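Local coordinates for exopolyphosphatase (Cytophaga hutchinsonii, PDB 3MDQ), which probably hydrolyses inorganic polyphosphate from the chain end, releasing orthophosphate, as an exopolyphosphatase of the Ppx/GppA family, at residues 64-67 with 68-72; 252-256 with 257-261; 296-299 with 300-303. All coordinates share one frame; numbering follows the deposited sequence.

Contact 1 of 3, residues 64-67 with 68-72; sequences KFRV and ILDEH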
# COMPACT_ATOMS: atom_id res chain seq x y z
N LYS A 64 -9.07 8.91 17.36
CA LYS A 64 -9.16 7.54 17.82
C LYS A 64 -7.81 6.85 17.96
O LYS A 64 -7.57 6.14 18.95
CB LYS A 64 -10.10 6.75 16.91
CG LYS A 64 -11.55 7.22 17.04
CD LYS A 64 -12.46 6.57 16.01
CE LYS A 64 -13.87 7.13 16.11
NZ LYS A 64 -14.73 6.72 14.98
N PHE A 65 -6.92 7.05 17.00
CA PHE A 65 -5.58 6.48 17.10
C PHE A 65 -4.81 7.06 18.29
O PHE A 65 -4.09 6.34 18.97
CB PHE A 65 -4.79 6.75 15.81
CG PHE A 65 -5.14 5.82 14.63
CD1 PHE A 65 -6.22 4.92 14.65
CD2 PHE A 65 -4.42 5.93 13.45
CE1 PHE A 65 -6.49 4.08 13.54
CE2 PHE A 65 -4.70 5.08 12.35
CZ PHE A 65 -5.70 4.19 12.40
N ARG A 66 -4.98 8.35 18.55
CA ARG A 66 -4.31 8.98 19.69
C ARG A 66 -4.77 8.32 21.00
O ARG A 66 -3.92 8.01 21.87
CB ARG A 66 -4.58 10.48 19.69
CG ARG A 66 -4.09 11.22 20.94
CD ARG A 66 -2.59 11.42 21.00
NE ARG A 66 -2.11 11.53 22.38
CZ ARG A 66 -1.17 12.35 22.85
NH1 ARG A 66 -0.68 13.36 22.15
NH2 ARG A 66 -0.80 12.22 24.11
N VAL A 67 -6.07 8.04 21.13
CA VAL A 67 -6.53 7.33 22.32
C VAL A 67 -5.82 5.99 22.46
O VAL A 67 -5.40 5.62 23.53
CB VAL A 67 -8.06 7.10 22.32
CG1 VAL A 67 -8.44 6.15 23.47
CG2 VAL A 67 -8.81 8.43 22.45
N ILE A 68 -5.75 5.23 21.37
CA ILE A 68 -5.14 3.89 21.43
C ILE A 68 -3.65 3.99 21.79
O ILE A 68 -3.14 3.23 22.59
CB ILE A 68 -5.33 3.12 20.10
CG1 ILE A 68 -6.81 2.87 19.81
CG2 ILE A 68 -4.55 1.81 20.16
CD1 ILE A 68 -7.14 2.49 18.41
N LEU A 69 -2.96 4.97 21.22
CA LEU A 69 -1.55 5.20 21.58
C LEU A 69 -1.39 5.46 23.08
O LEU A 69 -0.51 4.91 23.75
CB LEU A 69 -1.01 6.40 20.78
CG LEU A 69 -0.73 6.12 19.33
CD1 LEU A 69 -0.51 7.48 18.57
CD2 LEU A 69 0.52 5.23 19.14
N ASP A 70 -2.24 6.33 23.60
CA ASP A 70 -2.21 6.67 25.00
C ASP A 70 -2.56 5.47 25.89
O ASP A 70 -1.95 5.28 26.96
CB ASP A 70 -3.16 7.85 25.29
CG ASP A 70 -2.65 9.16 24.70
OD1 ASP A 70 -1.39 9.32 24.65
OD2 ASP A 70 -3.48 10.00 24.27
N GLU A 71 -3.51 4.67 25.43
CA GLU A 71 -3.92 3.47 26.19
C GLU A 71 -2.80 2.43 26.27
O GLU A 71 -2.87 1.53 27.10
CB GLU A 71 -5.16 2.84 25.56
CG GLU A 71 -6.40 3.54 25.96
CD GLU A 71 -7.66 3.18 25.17
OE1 GLU A 71 -7.56 2.55 24.09
OE2 GLU A 71 -8.74 3.58 25.64
N HIS A 72 -1.78 2.56 25.41
CA HIS A 72 -0.62 1.66 25.41
C HIS A 72 0.65 2.38 25.84
O HIS A 72 1.77 1.88 25.67
CB HIS A 72 -0.49 0.98 24.03
CG HIS A 72 -1.57 -0.00 23.76
ND1 HIS A 72 -2.78 0.36 23.23
CD2 HIS A 72 -1.65 -1.33 24.02
CE1 HIS A 72 -3.56 -0.71 23.15
NE2 HIS A 72 -2.88 -1.75 23.58
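Arg66 and Asp70, one helical turn apart, are joined by an i to i+4 salt bridge. Arg66 NE donates to Asp70 OD2 at 2.8 Å, almost straight at 171°, and NH2 reaches Asp70 OD1 at 3.0 Å on a more bent path. The grip is side-on, one nitrogen to each oxygen, and both oxygens are met on their syn side, although the guanidinium and carboxylate planes stand 56° apart. With CG opposite the backbone N, the arginine chain starts away from Asp70, and a bend at chi2 (75°) turns its end forward along the helix to the carboxylate. NH1, turned from the aspartate, bonds Val102 O. With an alanine in place of Arg66, the Asp70 carboxylate would probably lose its charged mate and be freer to turn, and the tie to Val102 would go.

The backbone bonds Leu69 N to Phe65 O at 2.9 Å and Glu71 N to Val67 O at 2.8 Å are two of the i+4 links of helix 52-71, which packs on the five-stranded sheet of an actin-like ATPase fold. Phe65, Ile68 and Leu69 form its sheet-facing side: Phe65 and Ile68 touch Leu18 of strand 15-24, and Phe65 and Leu69 share Ile9 of strand 5-11.

On the exposed side the Val67 CG1 methyl lies 3.4 Å from the carboxylate oxygen Glu71 OE2, a van der Waals touch, the extended glutamate slanting across it. At the helix end, His72 ND1 donates to Ile68 O at 3.0 Å, with that oxygen in the plane of the imidazole ring.

Contact 2 of 3, residues 252-256 with 257-261; sequences VASTR and RERLA
A capping box opens the short helix 256-260, with Thr255 as N-cap and Glu258 three residues on. The two bonds are reciprocal: Glu258 N donates to Thr255 OG1 at 3.2 Å, and Thr255 N donates to Glu258 OE1 at 3.0 Å, nearly straight at 166° but arriving from above the carboxylate plane. The hydroxyl can accept because OG1 sits between the backbone N and the carbonyl carbon (chi1 69°), turned toward the first turn of the helix. Glu258 OE1 also accepts from a water that donates to Ala253 O, so the box is linked to the end of the preceding helix, 241-253.

Arg259 folds back to the same junction. Its NH1 meets Ser254 OG at 2.9 Å, with the hydroxyl at the edge of the guanidinium and close to its plane; Ser254 OG is also bonded to Leu251 O. One face of that guanidinium lies against Arg256 CA, while NE turns to Ala270 O of helix 267-286. The side chain thus ties the connecting loop to that helix, which it also touches at Val273 and Val274.

On another side of the turn, Arg256 extends fully from CG to NE and is held by salt bridges to Asp271 and Glu267. Arg256 N bonds Asp174. The first i+4 backbone bond of the helix is Arg259 N to Thr255 O, 3.0 Å. Leu260 CD1 rests over a face of the Arg256 guanidinium, 3.9 Å from its CZ.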
# COMPACT_ATOMS: atom_id res chain seq x y z
N VAL A 252 -12.36 -8.69 -12.97
CA VAL A 252 -12.66 -7.94 -14.20
C VAL A 252 -14.16 -8.11 -14.58
O VAL A 252 -14.78 -7.17 -15.07
CB VAL A 252 -11.70 -8.31 -15.33
CG1 VAL A 252 -12.22 -7.80 -16.69
CG2 VAL A 252 -10.32 -7.79 -14.99
N ALA A 253 -14.73 -9.28 -14.34
CA ALA A 253 -16.14 -9.52 -14.68
C ALA A 253 -17.10 -8.88 -13.68
O ALA A 253 -18.26 -8.70 -13.99
CB ALA A 253 -16.43 -11.04 -14.77
N SER A 254 -16.62 -8.60 -12.48
CA SER A 254 -17.44 -8.19 -11.36
C SER A 254 -17.98 -6.77 -11.47
O SER A 254 -17.36 -5.88 -12.07
CB SER A 254 -16.65 -8.35 -10.03
OG SER A 254 -15.67 -7.30 -9.90
N THR A 255 -19.13 -6.56 -10.83
CA THR A 255 -19.60 -5.22 -10.57
C THR A 255 -19.15 -4.72 -9.20
O THR A 255 -18.80 -5.49 -8.32
CB THR A 255 -21.14 -5.15 -10.64
OG1 THR A 255 -21.66 -5.87 -9.53
CG2 THR A 255 -21.67 -5.73 -11.92
N ARG A 256 -19.17 -3.40 -9.03
CA ARG A 256 -18.86 -2.80 -7.75
C ARG A 256 -19.72 -3.41 -6.63
O ARG A 256 -19.23 -3.76 -5.56
CB ARG A 256 -19.08 -1.27 -7.79
CG ARG A 256 -18.83 -0.60 -6.46
CD ARG A 256 -19.08 0.91 -6.55
NE ARG A 256 -19.07 1.49 -5.21
CZ ARG A 256 -20.14 1.70 -4.47
NH1 ARG A 256 -21.36 1.39 -4.91
NH2 ARG A 256 -19.98 2.22 -3.26
N ARG A 257 -21.02 -3.54 -6.89
CA ARG A 257 -21.93 -4.09 -5.89
C ARG A 257 -21.54 -5.51 -5.48
O ARG A 257 -21.57 -5.85 -4.30
CB ARG A 257 -23.36 -4.06 -6.42
CG ARG A 257 -24.38 -4.56 -5.44
CD ARG A 257 -24.37 -3.75 -4.18
NE ARG A 257 -24.67 -2.34 -4.39
CZ ARG A 257 -24.75 -1.47 -3.39
NH1 ARG A 257 -24.55 -1.89 -2.15
NH2 ARG A 257 -25.02 -0.19 -3.63
N GLU A 258 -21.14 -6.34 -6.44
CA GLU A 258 -20.67 -7.70 -6.14
C GLU A 258 -19.41 -7.67 -5.30
O GLU A 258 -19.24 -8.46 -4.37
CB GLU A 258 -20.40 -8.49 -7.40
CG GLU A 258 -21.69 -8.86 -8.14
CD GLU A 258 -21.48 -9.41 -9.53
OE1 GLU A 258 -20.44 -9.17 -10.19
OE2 GLU A 258 -22.45 -10.05 -10.00
N ARG A 259 -18.50 -6.76 -5.61
CA ARG A 259 -17.23 -6.70 -4.86
C ARG A 259 -17.42 -6.27 -3.40
O ARG A 259 -16.70 -6.73 -2.49
CB ARG A 259 -16.25 -5.79 -5.60
CG ARG A 259 -15.79 -6.37 -6.91
CD ARG A 259 -14.60 -5.59 -7.46
NE ARG A 259 -14.80 -4.16 -7.66
CZ ARG A 259 -15.39 -3.61 -8.71
NH1 ARG A 259 -15.94 -4.37 -9.69
NH2 ARG A 259 -15.45 -2.31 -8.82
N LEU A 260 -18.40 -5.41 -3.17
CA LEU A 260 -18.69 -4.95 -1.81
C LEU A 260 -19.04 -6.14 -0.92
O LEU A 260 -18.91 -6.04 0.30
CB LEU A 260 -19.80 -3.91 -1.81
CG LEU A 260 -19.45 -2.55 -2.43
CD1 LEU A 260 -20.72 -1.67 -2.54
CD2 LEU A 260 -18.37 -1.81 -1.63
N ALA A 261 -19.46 -7.26 -1.51
CA ALA A 261 -19.84 -8.46 -0.74
C ALA A 261 -18.69 -9.43 -0.48
O ALA A 261 -18.87 -10.42 0.24
CB ALA A 261 -20.95 -9.18 -1.47
O HOH W 1 -20.90 -9.53 -13.00

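Contact 3 of 3, residues 296-299 with 300-303; sequences TYSL and KEGV. With GOL (glycerol), chain J.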
# COMPACT_ATOMS: atom_id res chain seq x y z
N THR A 296 3.04 -9.40 3.81
CA THR A 296 2.06 -8.77 4.72
C THR A 296 2.59 -7.52 5.40
O THR A 296 1.83 -6.83 6.05
CB THR A 296 1.53 -9.73 5.77
OG1 THR A 296 2.58 -10.05 6.68
CG2 THR A 296 0.98 -11.03 5.11
N TYR A 297 3.88 -7.24 5.22
CA TYR A 297 4.52 -5.99 5.71
C TYR A 297 4.60 -4.98 4.59
O TYR A 297 4.85 -5.33 3.43
CB TYR A 297 5.93 -6.26 6.19
CG TYR A 297 6.07 -7.03 7.49
CD1 TYR A 297 4.98 -7.62 8.13
CD2 TYR A 297 7.32 -7.18 8.06
CE1 TYR A 297 5.14 -8.30 9.31
CE2 TYR A 297 7.47 -7.84 9.24
CZ TYR A 297 6.38 -8.41 9.85
OH TYR A 297 6.57 -9.10 11.04
N SER A 298 4.42 -3.71 4.93
CA SER A 298 4.48 -2.63 3.98
C SER A 298 5.07 -1.40 4.71
O SER A 298 5.96 -1.54 5.53
CB SER A 298 3.12 -2.38 3.34
OG SER A 298 2.13 -2.03 4.27
N LEU A 299 4.62 -0.20 4.36
CA LEU A 299 5.26 1.00 4.88
C LEU A 299 5.41 1.06 6.40
O LEU A 299 6.48 1.38 6.89
CB LEU A 299 4.52 2.27 4.40
CG LEU A 299 5.04 3.60 4.93
CD1 LEU A 299 6.45 3.86 4.46
CD2 LEU A 299 4.08 4.72 4.44
N LYS A 300 4.34 0.76 7.14
CA LYS A 300 4.38 0.93 8.59
C LYS A 300 5.46 0.04 9.24
O LYS A 300 6.18 0.46 10.14
CB LYS A 300 3.00 0.71 9.22
CG LYS A 300 2.44 -0.69 9.15
CD LYS A 300 0.91 -0.77 9.38
CE LYS A 300 0.37 -2.27 9.43
NZ LYS A 300 0.64 -2.91 8.15
N GLU A 301 5.57 -1.19 8.73
CA GLU A 301 6.62 -2.08 9.19
C GLU A 301 8.01 -1.61 8.74
O GLU A 301 8.97 -1.73 9.48
CB GLU A 301 6.41 -3.52 8.77
CG GLU A 301 5.24 -4.20 9.49
CD GLU A 301 3.88 -3.96 8.90
OE1 GLU A 301 3.74 -3.43 7.77
OE2 GLU A 301 2.88 -4.33 9.61
N GLY A 302 8.12 -1.08 7.53
CA GLY A 302 9.38 -0.53 7.12
C GLY A 302 9.85 0.62 7.96
O GLY A 302 11.04 0.76 8.23
N VAL A 303 8.92 1.47 8.37
CA VAL A 303 9.22 2.56 9.31
C VAL A 303 9.74 2.00 10.65
O VAL A 303 10.78 2.44 11.17
CB VAL A 303 7.99 3.49 9.49
CG1 VAL A 303 8.17 4.43 10.68
CG2 VAL A 303 7.71 4.26 8.20
C1 GOL J . 4.44 -6.67 12.66
O1 GOL J . 3.45 -5.97 11.87
C2 GOL J . 5.43 -5.83 13.52
O2 GOL J . 4.89 -5.31 14.74
C3 GOL J . 6.58 -6.67 14.10
O3 GOL J . 7.34 -7.38 13.15
O HOH W 2 1.06 -6.09 8.82
O HOH W 3 1.71 0.39 5.97
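One face of the Tyr297 ring is covered by Glu301, whose CG stands 3.8 Å from the ring centroid and 19° off its normal, a CH-pi contact. The carboxylate beyond lies nearly parallel to the ring, their planes 9° apart. A bend at chi2 (84°) carries the acid back under the Tyr297-Ser298 backbone, where Ser298 N donates to Glu301 OE1 at 2.9 Å, nearly straight, on the anti side and out of the carboxylate plane. Glu301 OE2, met by Lys300 NZ at 3.0 Å through its syn lone pair, completes a salt bridge between neighbours.

Glycerol, probably from the crystallisation liquor, spans the pair: O3 donates to Tyr297 OH at 2.8 Å, and O1 makes a weak bond to Glu301 OE2. Thr21, Thr30 and Tyr305 bind it too. A water joins Ser298 OG to Lys300 N, which donates to it at 2.9 Å.

Leu299 CD1 meets Val303 CG2 at 4.0 Å, and the two side chains both reach Thr80 of strand 76-81. Gly302 N to Ser298 O and Val303 N to Leu299 O begin the regular bonding of helix 299-309. Ser298 is its N-cap by position, but its hydroxyl makes no capping bond, so only the glutamate half of a capping box is present, where strand 291-295 of the six-stranded sheet gives way to the helix.

The three contacts follow one another along the chain without touching. Contacts 2 and 3 sit at helix starts, each using a glutamate three residues past the N-cap to accept the N-cap NH, whereas contact 1 lies at the C-terminal end of a helix. Contact 3 is the central one, its centre 9 Å from that of the chain, against 23 Å for contact 1 and 21 Å for contact 2. Its nearest atoms are about 9 Å from contact 1 and about 20 Å from contact 2. The glycerol at contact 3 also bonds Thr21 and Thr30, on strands 15-24 and 27-37, which Phe65 and Ile68 of contact 1 touch; contact 2 is remote from it.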